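Local coordinates for glycoside hydrolase family 31 (Trueperella pyogenes, PDB 5I0F), which breaks down cycloalternan, a cyclic glucan, as a retaining glycoside hydrolase that works through a covalent glycosyl-enzyme intermediate, at residues Gly468-Trp473 / Phe514-Phe519; Leu435-Ser440 / Asn490-Asn495; Ile385-Pro390 / Gly428-Asn433; Val196-Lys201 / Arg208-Met213. One frame throughout, in Å; residues are numbered along the deposited sequence.

Interaction 1 of 4, residues Gly468-Trp473 / Phe514-Phe519; sequences GGEHAW and FSRSGF. With BGC (beta-D-glucopyranose), chain C; GLC (alpha-D-glucopyranose), chain B.
Glu470 meets Arg516 at the mouth of a family 31 TIM barrel, where loops leaving neighbouring parallel strands, 463-466 and 513-515, build the sugar pocket. The ionic part is a side-on salt bridge in which two nitrogens of Arg516 each take one carboxylate oxygen. NH2 reaches Glu470 OE1 at 3.0 Å along a nearly straight line, whereas NE reaches Glu470 OE2 at 2.7 Å along a more bent N-H...O path (146°). The two planes are turned 41° apart, yet OE2 is met on its syn lone pair. A bend at chi2 (89°) turns the carboxylate of Glu470 back to the arginine, whose own chain runs extended from CG to NE.

Held in this way, the guanidinium turns NH1 to the glycan: NH1 donates to O4 of the chain B glucose at 3.0 Å and to O2 of the beta-glucose at 2.9 Å. NH2 adds a weak bond to the same O4. The carboxylate thus acts as a second shell, fixing the rotation of a group that binds sugar directly.

The other polar links centre on one backbone carbonyl, Gly468 O. A water donates to it and accepts from Arg516 N, while the same oxygen receives the hydroxyl of Ser517, OG to O 2.8 Å.

Interaction 2 of 4, residues Leu435-Ser440 / Asn490-Asn495; sequences LMPDLS and NLYPVN
With chi1 at -165° in both residues, Met436 and Tyr492 each carry CG trans to the backbone nitrogen, and the two side chains reach for each other from opposite directions. The thioether stays extended beyond CG, which sets its methyl almost exactly on the ring normal: CE lies 3.3 Å from the centroid of the Tyr492 ring, a CH-pi contact over the face. SD stands farther back above the same ring, completing a Met-aromatic pair. At the ring's edge the phenol hydroxyl donates to Pro437 O, OH to O 2.6 Å, so a buried polar group is satisfied by backbone while its ring is packed from above. Leu439 adds its CD1 at 3.5 Å from Tyr492 OH.

In the TIM barrel this contact fastens the long loop that precedes helix 442-450 to helix 485-506, one of the outer helices. The loop is itself shaped by an Asx turn, in which Asp438 OD1 accepts both Ser440 N and Ser440 OG, the latter at 2.7 Å on its syn lone pair. Within the turn, Leu439 O packs against Asn495 CB at 3.2 Å. One water accepts from Asn495 ND2 and lies 3.0 Å from both that atom and Ser440 O, to which it may donate.

Interaction 3 of 4, residues Ile385-Pro390 / Gly428-Asn433; sequences ILWQIP and GWWFPN. With GLC (alpha-D-glucopyranose), chain B; BGC (beta-D-glucopyranose), chain C; GLC (alpha-D-glucopyranose), chain D.
The end of barrel strand 383-388, with Ile389 just beyond it, and the irregular 428-433 loop keep their backbones well apart, with 9.6 Å between the CA atoms of Ile389 and Phe431, and side chains alone bridge the interval. Ile389 supplies two branches: CD1 touches Trp430 CZ3 at 3.5 Å, while CG2 packs on Phe431 CE2. Its CG1 is trans to the backbone nitrogen (chi1 -176°), sending the long branch to the indole and leaving the methyl for the phenyl ring. Trp387 meets both aromatic residues with its rim. The benzo ends of Trp387 and Trp430 pass each other, running opposite ways, CZ2 to CH2 3.9 Å, and Phe431 CZ lies at the Trp387 edge, close to its plane.

These rings line the carbohydrate cleft at the C-terminal end of the TIM-barrel strands, where aromatic platforms against sugars are a familiar device of glycoside hydrolases. O4 of the chain B glucose lies over one face of Trp430, toward its rim, 3.0 Å above the plane; Phe431 CD1 lies over the opposite face. Trp387 offers a face to C5 of the chain D glucose. Polar grips come from the indole nitrogens: Trp429 NE1 donates almost straight to O6 of the chain B glucose, 2.9 Å away and in the plane of the ring, while Trp430 NE1 makes a weak bond to O2 of the chain D glucose. The NE1 of Trp387 is instead bonded to Asp467, and its indole meets the sugars by packing, with NE1 3.6 Å from C6 of the beta-glucose.

Interaction 4 of 4, residues Val196-Lys201 / Arg208-Met213; sequences VFEQYK and RTYLPM. With GLC (alpha-D-glucopyranose), chain B.
Part of the glycan pocket is walled by the loop 196-201, whose Glu198 and Tyr200 meet the chain B glucose and whose Val196, Phe197, Glu198 and Gln199 pack on 208-213. Glu198 OE2 receives the sugar's O6 hydroxyl at a very short 2.5 Å and O4 only weakly. Behind it stands Tyr210: Glu198 CG touches the ring edge at CE1, 3.8 Å away, and the carboxylate and ring planes are 10° apart. A water donates to Glu198 OE2 at 2.8 Å and accepts from Tyr210 OH, tying first shell to second; the same phenol oxygen also bonds to the backbone nitrogen of Asp532, another pocket residue. Tyr200, turned with CG trans to its nitrogen (chi1 173°), lays one ring face near O5 of the glucose, while Lys201 CG covers the opposite face.

The two segments flank the short helix 203-206, forming a compact excursion between strands 191-194 and 212-219 of separate beta sheets. Their backbones are joined weakly, Phe197 N to Thr209 O. Firmer is the bond from Arg208 NH1 to Gln199 OE1, 2.9 Å, which lies in the guanidinium plane but is tilted from that of the amide carbonyl. The other end of this amide is fixed too, NE2 donating to Lys201 O. Thr209 OG1 accepts Leu211 N in an ST turn, and at the other end of the contact Val196 CG2 packs against Pro212 CD at 3.9 Å.

Along the chain interaction 4 comes first, between strands 191-194 and 212-219, followed by interaction 3; interactions 1 and 2 then interlock, their segments alternating. Interaction 1 is central: its centre lies about 8 Å from those of interactions 2 and 4 and about 10 Å from that of interaction 3. It and interaction 3 draw on the same closed parallel barrel, through strands 513-515 and 383-388. Interactions 1, 3 and 4 all touch the chain B glucose, so barrel loops and an excursion between the preceding beta sheets together contact one sugar. Interaction 2 stands behind them on helix 485-506, where Pro493 packs on Ser517 and Asn490 probably hydrogen-bonds to Val196, joining the outer layer to the pocket wall.

Interaction 1 of 4, residues Gly468-Trp473 / Phe514-Phe519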
# COMPACT_ATOMS: atom_id res chain seq x y z
N GLY A 468 2.75 -7.52 0.35
CA GLY A 468 2.58 -7.25 1.78
C GLY A 468 3.47 -6.14 2.34
O GLY A 468 3.80 -5.19 1.65
N GLY A 469 3.81 -6.25 3.62
CA GLY A 469 4.61 -5.25 4.33
C GLY A 469 3.83 -4.36 5.31
O GLY A 469 4.44 -3.53 6.00
N GLU A 470 2.51 -4.55 5.38
CA GLU A 470 1.61 -3.72 6.22
C GLU A 470 1.28 -4.39 7.56
O GLU A 470 0.42 -3.91 8.26
CB GLU A 470 0.28 -3.45 5.51
CG GLU A 470 0.39 -3.12 4.02
CD GLU A 470 0.36 -4.32 3.07
OE1 GLU A 470 0.30 -5.50 3.52
OE2 GLU A 470 0.38 -4.09 1.83
N HIS A 471 2.01 -5.43 7.94
CA HIS A 471 1.53 -6.36 8.97
C HIS A 471 1.81 -5.94 10.42
O HIS A 471 1.22 -6.50 11.36
CB HIS A 471 2.17 -7.74 8.74
CG HIS A 471 2.25 -8.12 7.29
ND1 HIS A 471 1.13 -8.45 6.55
CD2 HIS A 471 3.30 -8.17 6.44
CE1 HIS A 471 1.49 -8.70 5.31
NE2 HIS A 471 2.80 -8.55 5.22
N ALA A 472 2.71 -4.97 10.62
CA ALA A 472 3.15 -4.60 11.98
C ALA A 472 2.16 -3.64 12.60
O ALA A 472 2.03 -2.51 12.12
CB ALA A 472 4.52 -3.95 11.95
N TRP A 473 1.46 -4.09 13.65
CA TRP A 473 0.60 -3.24 14.44
C TRP A 473 1.09 -3.28 15.89
O TRP A 473 1.28 -4.35 16.45
CB TRP A 473 -0.85 -3.72 14.43
CG TRP A 473 -1.57 -3.75 13.11
CD1 TRP A 473 -1.25 -3.10 11.94
CD2 TRP A 473 -2.77 -4.47 12.84
NE1 TRP A 473 -2.17 -3.39 10.96
CE2 TRP A 473 -3.11 -4.23 11.49
CE3 TRP A 473 -3.58 -5.30 13.60
CZ2 TRP A 473 -4.25 -4.79 10.91
CZ3 TRP A 473 -4.72 -5.85 13.02
CH2 TRP A 473 -5.03 -5.61 11.68
N PHE A 514 8.75 -5.27 -6.99
CA PHE A 514 7.39 -4.87 -7.41
C PHE A 514 6.54 -4.99 -6.14
O PHE A 514 6.23 -6.11 -5.72
CB PHE A 514 6.94 -5.84 -8.51
CG PHE A 514 5.66 -5.48 -9.23
CD1 PHE A 514 5.48 -4.25 -9.83
CD2 PHE A 514 4.67 -6.44 -9.39
CE1 PHE A 514 4.31 -3.97 -10.53
CE2 PHE A 514 3.51 -6.18 -10.12
CZ PHE A 514 3.33 -4.94 -10.69
N SER A 515 6.19 -3.84 -5.55
CA SER A 515 5.54 -3.75 -4.22
C SER A 515 4.21 -3.02 -4.31
O SER A 515 3.98 -2.31 -5.26
CB SER A 515 6.43 -2.96 -3.25
OG SER A 515 7.73 -3.50 -3.21
N ARG A 516 3.33 -3.24 -3.32
CA ARG A 516 2.10 -2.48 -3.18
C ARG A 516 2.16 -1.48 -2.04
O ARG A 516 1.45 -0.48 -2.08
CB ARG A 516 0.86 -3.38 -3.00
CG ARG A 516 0.87 -4.20 -1.72
CD ARG A 516 -0.29 -5.19 -1.61
NE ARG A 516 -0.35 -5.71 -0.24
CZ ARG A 516 -1.15 -6.70 0.17
NH1 ARG A 516 -1.94 -7.36 -0.67
NH2 ARG A 516 -1.16 -7.05 1.45
N SER A 517 2.96 -1.75 -1.01
CA SER A 517 3.01 -0.84 0.12
C SER A 517 4.32 -0.07 0.17
O SER A 517 5.34 -0.45 -0.42
CB SER A 517 2.72 -1.54 1.45
OG SER A 517 3.76 -2.43 1.77
N GLY A 518 4.24 1.04 0.88
CA GLY A 518 5.36 1.96 1.01
C GLY A 518 5.07 3.19 1.86
O GLY A 518 4.00 3.33 2.46
N PHE A 519 6.08 4.07 1.91
CA PHE A 519 6.09 5.28 2.71
C PHE A 519 7.16 6.21 2.12
O PHE A 519 7.74 5.91 1.07
CB PHE A 519 6.35 4.95 4.20
CG PHE A 519 5.82 5.99 5.16
CD1 PHE A 519 4.47 6.11 5.40
CD2 PHE A 519 6.69 6.85 5.83
CE1 PHE A 519 3.97 7.06 6.29
CE2 PHE A 519 6.22 7.81 6.71
CZ PHE A 519 4.85 7.93 6.94
C2 BGC C . -1.31 -9.40 -3.78
C3 BGC C . -1.96 -10.17 -4.94
C4 BGC C . -1.45 -11.61 -4.94
C5 BGC C . -1.68 -12.27 -3.57
C6 BGC C . -0.98 -13.62 -3.55
C1 BGC C . -0.61 -10.20 -2.66
O2 BGC C . -1.79 -8.08 -3.47
O3 BGC C . -1.68 -9.52 -6.19
O4 BGC C . -2.10 -12.37 -5.97
O5 BGC C . -1.23 -11.48 -2.44
O6 BGC C . -1.36 -14.37 -2.38
C1 GLC B . -6.53 -12.03 -0.52
C2 GLC B . -5.77 -11.24 -1.58
C3 GLC B . -4.39 -10.85 -1.08
C4 GLC B . -4.52 -10.06 0.22
C5 GLC B . -5.25 -10.95 1.22
C6 GLC B . -5.43 -10.29 2.58
O2 GLC B . -5.69 -12.00 -2.78
O3 GLC B . -3.72 -10.06 -2.07
O4 GLC B . -3.22 -9.66 0.70
O5 GLC B . -6.55 -11.32 0.72
O6 GLC B . -6.40 -9.24 2.54
O HOH W 1 4.23 -4.65 -0.94

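Interaction 2 of 4, residues Leu435-Ser440 / Asn490-Asn495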
# COMPACT_ATOMS: atom_id res chain seq x y z
N LEU A 435 5.60 -14.85 12.07
CA LEU A 435 6.73 -14.03 12.53
C LEU A 435 7.01 -12.98 11.47
O LEU A 435 6.70 -13.18 10.29
CB LEU A 435 7.98 -14.88 12.69
CG LEU A 435 7.89 -16.06 13.64
CD1 LEU A 435 9.08 -16.98 13.45
CD2 LEU A 435 7.81 -15.56 15.06
N MET A 436 7.60 -11.87 11.90
CA MET A 436 7.95 -10.80 10.98
C MET A 436 9.45 -10.52 11.06
O MET A 436 9.93 -10.12 12.12
CB MET A 436 7.09 -9.58 11.32
CG MET A 436 7.05 -8.50 10.26
SD MET A 436 5.69 -7.32 10.56
CE MET A 436 5.85 -6.36 9.08
N PRO A 437 10.20 -10.73 9.96
CA PRO A 437 11.63 -10.45 10.03
C PRO A 437 11.89 -8.97 10.25
O PRO A 437 11.11 -8.09 9.77
CB PRO A 437 12.16 -10.89 8.65
CG PRO A 437 10.98 -10.79 7.74
CD PRO A 437 9.77 -11.09 8.59
N ASP A 438 12.96 -8.70 10.98
CA ASP A 438 13.38 -7.34 11.27
C ASP A 438 14.31 -6.91 10.15
O ASP A 438 15.44 -7.37 10.08
CB ASP A 438 14.08 -7.26 12.64
CG ASP A 438 14.28 -5.83 13.11
OD1 ASP A 438 14.42 -4.96 12.24
OD2 ASP A 438 14.30 -5.57 14.34
N LEU A 439 13.81 -6.04 9.29
CA LEU A 439 14.54 -5.58 8.13
C LEU A 439 15.05 -4.16 8.35
O LEU A 439 15.39 -3.47 7.39
CB LEU A 439 13.63 -5.69 6.89
CG LEU A 439 13.03 -7.09 6.63
CD1 LEU A 439 12.08 -7.06 5.44
CD2 LEU A 439 14.11 -8.14 6.40
N SER A 440 15.11 -3.72 9.62
CA SER A 440 15.48 -2.35 9.97
C SER A 440 16.99 -2.09 9.98
O SER A 440 17.39 -0.93 10.01
CB SER A 440 14.84 -1.93 11.31
OG SER A 440 15.46 -2.52 12.46
N ASN A 490 5.35 2.05 9.91
CA ASN A 490 5.18 2.70 8.59
C ASN A 490 6.43 2.60 7.72
O ASN A 490 6.35 2.57 6.48
CB ASN A 490 4.81 4.17 8.73
CG ASN A 490 3.37 4.41 9.18
OD1 ASN A 490 2.46 3.64 8.87
ND2 ASN A 490 3.16 5.51 9.91
N LEU A 491 7.58 2.62 8.36
CA LEU A 491 8.85 2.47 7.68
C LEU A 491 9.07 1.07 7.10
O LEU A 491 9.81 0.92 6.12
CB LEU A 491 10.00 2.83 8.64
CG LEU A 491 11.42 2.86 8.07
CD1 LEU A 491 11.56 3.81 6.89
CD2 LEU A 491 12.40 3.23 9.17
N TYR A 492 8.44 0.06 7.70
CA TYR A 492 8.68 -1.34 7.33
C TYR A 492 8.74 -1.61 5.81
O TYR A 492 9.69 -2.25 5.34
CB TYR A 492 7.65 -2.28 7.98
CG TYR A 492 8.10 -3.71 7.92
CD1 TYR A 492 7.89 -4.47 6.78
CD2 TYR A 492 8.80 -4.28 8.97
CE1 TYR A 492 8.38 -5.77 6.69
CE2 TYR A 492 9.28 -5.57 8.90
CZ TYR A 492 9.06 -6.33 7.76
OH TYR A 492 9.53 -7.63 7.71
N PRO A 493 7.71 -1.18 5.06
CA PRO A 493 7.74 -1.51 3.64
C PRO A 493 8.89 -0.89 2.85
O PRO A 493 9.32 -1.49 1.83
CB PRO A 493 6.37 -1.04 3.14
CG PRO A 493 5.91 -0.04 4.12
CD PRO A 493 6.42 -0.56 5.44
N VAL A 494 9.42 0.23 3.33
CA VAL A 494 10.60 0.85 2.71
C VAL A 494 11.82 -0.07 2.90
O VAL A 494 12.53 -0.36 1.94
CB VAL A 494 10.87 2.25 3.29
CG1 VAL A 494 12.02 2.92 2.56
CG2 VAL A 494 9.61 3.11 3.18
N ASN A 495 12.03 -0.52 4.13
CA ASN A 495 13.13 -1.44 4.45
C ASN A 495 13.00 -2.79 3.72
O ASN A 495 14.01 -3.38 3.28
CB ASN A 495 13.19 -1.63 5.97
CG ASN A 495 13.84 -0.46 6.68
OD1 ASN A 495 14.74 0.16 6.15
ND2 ASN A 495 13.42 -0.18 7.91
O HOH W 2 15.47 1.28 9.63
O HOH W 3 17.46 0.79 7.05

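Interaction 3 of 4, residues Ile385-Pro390 / Gly428-Asn433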
# COMPACT_ATOMS: atom_id res chain seq x y z
N ILE A 385 9.95 -13.06 -12.50
CA ILE A 385 9.82 -12.44 -11.17
C ILE A 385 9.11 -13.42 -10.22
O ILE A 385 8.08 -13.97 -10.59
CB ILE A 385 8.96 -11.15 -11.27
CG1 ILE A 385 9.55 -10.16 -12.29
CG2 ILE A 385 8.76 -10.50 -9.90
CD1 ILE A 385 10.82 -9.49 -11.91
N LEU A 386 9.63 -13.63 -9.01
CA LEU A 386 9.00 -14.50 -8.02
C LEU A 386 8.42 -13.72 -6.85
O LEU A 386 9.04 -12.76 -6.35
CB LEU A 386 10.01 -15.51 -7.46
CG LEU A 386 10.71 -16.42 -8.47
CD1 LEU A 386 11.57 -17.45 -7.74
CD2 LEU A 386 9.71 -17.13 -9.38
N TRP A 387 7.28 -14.19 -6.37
CA TRP A 387 6.55 -13.59 -5.26
C TRP A 387 7.19 -13.88 -3.91
O TRP A 387 7.73 -14.97 -3.69
CB TRP A 387 5.13 -14.15 -5.27
CG TRP A 387 4.11 -13.60 -4.31
CD1 TRP A 387 3.21 -12.62 -4.56
CD2 TRP A 387 3.83 -14.07 -2.99
NE1 TRP A 387 2.39 -12.44 -3.48
CE2 TRP A 387 2.75 -13.31 -2.50
CE3 TRP A 387 4.38 -15.06 -2.17
CZ2 TRP A 387 2.21 -13.49 -1.22
CZ3 TRP A 387 3.84 -15.25 -0.91
CH2 TRP A 387 2.76 -14.47 -0.44
N GLN A 388 7.10 -12.89 -3.03
CA GLN A 388 7.59 -12.94 -1.66
C GLN A 388 6.62 -12.25 -0.72
O GLN A 388 5.79 -11.44 -1.17
CB GLN A 388 8.94 -12.24 -1.57
CG GLN A 388 10.07 -12.98 -2.28
CD GLN A 388 10.52 -14.21 -1.52
OE1 GLN A 388 11.40 -14.13 -0.69
NE2 GLN A 388 9.92 -15.35 -1.82
N ILE A 389 6.76 -12.56 0.57
CA ILE A 389 6.00 -11.94 1.65
C ILE A 389 7.00 -11.76 2.84
O ILE A 389 7.84 -12.66 3.07
CB ILE A 389 4.81 -12.84 2.05
CG1 ILE A 389 3.91 -12.21 3.11
CG2 ILE A 389 5.28 -14.18 2.60
CD1 ILE A 389 3.02 -11.15 2.57
N PRO A 390 6.93 -10.63 3.58
CA PRO A 390 7.89 -10.44 4.70
C PRO A 390 7.31 -11.01 6.00
O PRO A 390 7.11 -10.28 6.98
CB PRO A 390 8.05 -8.94 4.75
CG PRO A 390 6.70 -8.41 4.36
CD PRO A 390 6.04 -9.45 3.48
N GLY A 428 -2.76 -9.39 12.07
CA GLY A 428 -3.64 -9.26 10.94
C GLY A 428 -4.36 -10.55 10.61
O GLY A 428 -4.14 -11.60 11.22
N TRP A 429 -5.19 -10.44 9.59
CA TRP A 429 -6.06 -11.53 9.16
C TRP A 429 -5.34 -12.45 8.16
O TRP A 429 -5.59 -13.64 8.14
CB TRP A 429 -7.36 -10.96 8.55
CG TRP A 429 -7.14 -9.97 7.42
CD1 TRP A 429 -6.99 -10.26 6.10
CD2 TRP A 429 -7.02 -8.54 7.54
NE1 TRP A 429 -6.78 -9.09 5.37
CE2 TRP A 429 -6.81 -8.02 6.22
CE3 TRP A 429 -7.07 -7.64 8.62
CZ2 TRP A 429 -6.64 -6.65 5.96
CZ3 TRP A 429 -6.92 -6.25 8.35
CH2 TRP A 429 -6.70 -5.78 7.03
N TRP A 430 -4.43 -11.89 7.36
CA TRP A 430 -3.69 -12.66 6.34
C TRP A 430 -2.38 -13.14 6.95
O TRP A 430 -1.63 -12.32 7.50
CB TRP A 430 -3.42 -11.74 5.16
CG TRP A 430 -2.97 -12.36 3.87
CD1 TRP A 430 -3.44 -13.49 3.27
CD2 TRP A 430 -2.01 -11.79 2.97
NE1 TRP A 430 -2.80 -13.69 2.07
CE2 TRP A 430 -1.92 -12.67 1.86
CE3 TRP A 430 -1.21 -10.65 3.01
CZ2 TRP A 430 -1.05 -12.42 0.79
CZ3 TRP A 430 -0.36 -10.39 1.94
CH2 TRP A 430 -0.28 -11.28 0.85
N PHE A 431 -2.08 -14.43 6.84
CA PHE A 431 -0.91 -15.05 7.49
C PHE A 431 -0.96 -14.76 9.00
O PHE A 431 -0.01 -14.22 9.56
CB PHE A 431 0.42 -14.55 6.89
CG PHE A 431 0.75 -15.08 5.52
CD1 PHE A 431 -0.02 -14.74 4.41
CD2 PHE A 431 1.88 -15.87 5.32
CE1 PHE A 431 0.30 -15.22 3.14
CE2 PHE A 431 2.22 -16.34 4.05
CZ PHE A 431 1.41 -16.04 2.96
N PRO A 432 -2.09 -15.11 9.65
CA PRO A 432 -2.26 -14.78 11.06
C PRO A 432 -1.19 -15.47 11.95
O PRO A 432 -0.80 -16.61 11.69
CB PRO A 432 -3.68 -15.30 11.38
CG PRO A 432 -3.92 -16.39 10.39
CD PRO A 432 -3.17 -15.99 9.15
N ASN A 433 -0.66 -14.72 12.92
CA ASN A 433 0.36 -15.21 13.87
C ASN A 433 1.74 -15.55 13.29
O ASN A 433 2.60 -16.09 14.00
CB ASN A 433 -0.20 -16.41 14.66
CG ASN A 433 -1.45 -16.06 15.45
OD1 ASN A 433 -2.46 -16.77 15.38
ND2 ASN A 433 -1.39 -14.97 16.22
C1 GLC B . -6.53 -12.03 -0.52
C2 GLC B . -5.77 -11.24 -1.58
C3 GLC B . -4.39 -10.85 -1.08
C4 GLC B . -4.52 -10.06 0.22
C5 GLC B . -5.25 -10.95 1.22
C6 GLC B . -5.43 -10.29 2.58
O2 GLC B . -5.69 -12.00 -2.78
O3 GLC B . -3.72 -10.06 -2.07
O4 GLC B . -3.22 -9.66 0.70
O5 GLC B . -6.55 -11.32 0.72
O6 GLC B . -6.40 -9.24 2.54
C2 BGC C . -1.31 -9.40 -3.78
C3 BGC C . -1.96 -10.17 -4.94
C4 BGC C . -1.45 -11.61 -4.94
C5 BGC C . -1.68 -12.27 -3.57
C6 BGC C . -0.98 -13.62 -3.55
C1 BGC C . -0.61 -10.20 -2.66
O2 BGC C . -1.79 -8.08 -3.47
O3 BGC C . -1.68 -9.52 -6.19
O4 BGC C . -2.10 -12.37 -5.97
O5 BGC C . -1.23 -11.48 -2.44
O6 BGC C . -1.36 -14.37 -2.38
C1 GLC D . -1.85 -15.68 -2.69
C2 GLC D . -2.44 -16.33 -1.42
C3 GLC D . -1.36 -16.76 -0.45
C4 GLC D . -0.30 -17.59 -1.17
C5 GLC D . 0.26 -16.80 -2.35
C6 GLC D . 1.33 -17.57 -3.12
O2 GLC D . -3.33 -15.42 -0.76
O3 GLC D . -1.93 -17.50 0.63
O4 GLC D . 0.75 -17.92 -0.25
O5 GLC D . -0.81 -16.49 -3.25
O6 GLC D . 0.77 -18.73 -3.72

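Interaction 4 of 4, residues Val196-Lys201 / Arg208-Met213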
# COMPACT_ATOMS: atom_id res chain seq x y z
N VAL A 196 0.33 3.31 6.95
CA VAL A 196 0.39 2.19 6.02
C VAL A 196 -0.72 1.21 6.45
O VAL A 196 -0.85 0.88 7.64
CB VAL A 196 1.77 1.54 6.05
CG1 VAL A 196 1.78 0.23 5.30
CG2 VAL A 196 2.83 2.51 5.52
N PHE A 197 -1.56 0.79 5.51
CA PHE A 197 -2.67 -0.12 5.84
C PHE A 197 -3.06 -0.97 4.65
O PHE A 197 -3.03 -0.49 3.50
CB PHE A 197 -3.90 0.67 6.35
CG PHE A 197 -5.08 -0.21 6.67
CD1 PHE A 197 -5.04 -1.06 7.76
CD2 PHE A 197 -6.19 -0.22 5.87
CE1 PHE A 197 -6.10 -1.88 8.07
CE2 PHE A 197 -7.27 -1.05 6.17
CZ PHE A 197 -7.22 -1.90 7.26
N GLU A 198 -3.42 -2.22 4.91
CA GLU A 198 -3.93 -3.09 3.87
C GLU A 198 -5.46 -3.05 3.79
O GLU A 198 -6.15 -3.76 4.51
CB GLU A 198 -3.47 -4.54 4.05
CG GLU A 198 -3.77 -5.34 2.78
CD GLU A 198 -4.20 -6.78 3.00
OE1 GLU A 198 -3.72 -7.44 3.94
OE2 GLU A 198 -4.98 -7.25 2.14
N GLN A 199 -5.98 -2.20 2.90
CA GLN A 199 -7.40 -2.15 2.58
C GLN A 199 -7.63 -3.06 1.40
O GLN A 199 -7.19 -2.74 0.27
CB GLN A 199 -7.85 -0.71 2.29
CG GLN A 199 -9.28 -0.55 1.81
CD GLN A 199 -10.29 -1.15 2.75
OE1 GLN A 199 -10.27 -0.87 3.95
NE2 GLN A 199 -11.17 -1.97 2.22
N TYR A 200 -8.30 -4.19 1.65
CA TYR A 200 -8.52 -5.20 0.62
C TYR A 200 -9.72 -4.76 -0.21
O TYR A 200 -10.85 -4.89 0.22
CB TYR A 200 -8.71 -6.61 1.20
CG TYR A 200 -9.11 -7.69 0.18
CD1 TYR A 200 -8.28 -8.03 -0.89
CD2 TYR A 200 -10.32 -8.37 0.31
CE1 TYR A 200 -8.66 -9.02 -1.81
CE2 TYR A 200 -10.70 -9.36 -0.59
CZ TYR A 200 -9.87 -9.68 -1.66
OH TYR A 200 -10.25 -10.66 -2.54
N LYS A 201 -9.42 -4.22 -1.39
CA LYS A 201 -10.39 -3.71 -2.37
C LYS A 201 -11.09 -2.44 -1.90
O LYS A 201 -11.10 -2.11 -0.70
CB LYS A 201 -11.38 -4.82 -2.83
CG LYS A 201 -10.65 -6.11 -3.24
CD LYS A 201 -11.51 -7.15 -3.96
CE LYS A 201 -12.71 -7.58 -3.15
NZ LYS A 201 -13.50 -8.63 -3.87
N ARG A 208 -8.46 5.01 2.10
CA ARG A 208 -7.27 4.45 2.73
C ARG A 208 -6.29 4.06 1.63
O ARG A 208 -6.63 4.10 0.45
CB ARG A 208 -7.67 3.21 3.54
CG ARG A 208 -8.53 3.55 4.75
CD ARG A 208 -9.21 2.30 5.27
NE ARG A 208 -10.13 2.59 6.35
CZ ARG A 208 -11.19 1.84 6.70
NH1 ARG A 208 -11.54 0.73 6.04
NH2 ARG A 208 -11.92 2.24 7.72
N THR A 209 -5.07 3.73 2.03
CA THR A 209 -4.03 3.39 1.06
C THR A 209 -2.93 2.51 1.68
O THR A 209 -2.65 2.57 2.91
CB THR A 209 -3.42 4.69 0.45
OG1 THR A 209 -2.43 4.36 -0.52
CG2 THR A 209 -2.80 5.57 1.50
N TYR A 210 -2.32 1.73 0.81
CA TYR A 210 -1.13 0.97 1.08
C TYR A 210 0.14 1.83 1.13
O TYR A 210 1.15 1.40 1.71
CB TYR A 210 -0.86 -0.05 -0.02
CG TYR A 210 -1.95 -1.01 -0.43
CD1 TYR A 210 -2.12 -2.24 0.22
CD2 TYR A 210 -2.74 -0.73 -1.54
CE1 TYR A 210 -3.10 -3.15 -0.20
CE2 TYR A 210 -3.72 -1.63 -1.97
CZ TYR A 210 -3.90 -2.83 -1.30
OH TYR A 210 -4.85 -3.76 -1.74
N LEU A 211 0.10 2.99 0.48
CA LEU A 211 1.30 3.79 0.20
C LEU A 211 1.06 5.28 0.50
O LEU A 211 1.02 6.13 -0.43
CB LEU A 211 1.70 3.58 -1.26
CG LEU A 211 3.19 3.57 -1.59
CD1 LEU A 211 3.40 3.36 -3.09
CD2 LEU A 211 3.87 4.85 -1.15
N PRO A 212 0.90 5.61 1.78
CA PRO A 212 0.70 7.01 2.16
C PRO A 212 2.04 7.71 2.26
O PRO A 212 3.08 7.05 2.36
CB PRO A 212 0.06 6.89 3.55
CG PRO A 212 0.66 5.65 4.11
CD PRO A 212 0.83 4.71 2.95
N MET A 213 2.02 9.03 2.27
CA MET A 213 3.18 9.86 2.64
C MET A 213 2.71 11.12 3.35
O MET A 213 1.64 11.65 3.03
CB MET A 213 4.00 10.24 1.41
CG MET A 213 4.67 9.07 0.71
SD MET A 213 5.71 9.62 -0.63
CE MET A 213 5.98 8.09 -1.54
C1 GLC B . -6.53 -12.03 -0.52
C2 GLC B . -5.77 -11.24 -1.58
C3 GLC B . -4.39 -10.85 -1.08
C4 GLC B . -4.52 -10.06 0.22
C5 GLC B . -5.25 -10.95 1.22
C6 GLC B . -5.43 -10.29 2.58
O2 GLC B . -5.69 -12.00 -2.78
O3 GLC B . -3.72 -10.06 -2.07
O4 GLC B . -3.22 -9.66 0.70
O5 GLC B . -6.55 -11.32 0.72
O6 GLC B . -6.40 -9.24 2.54
O HOH W 4 -5.29 -5.96 -0.30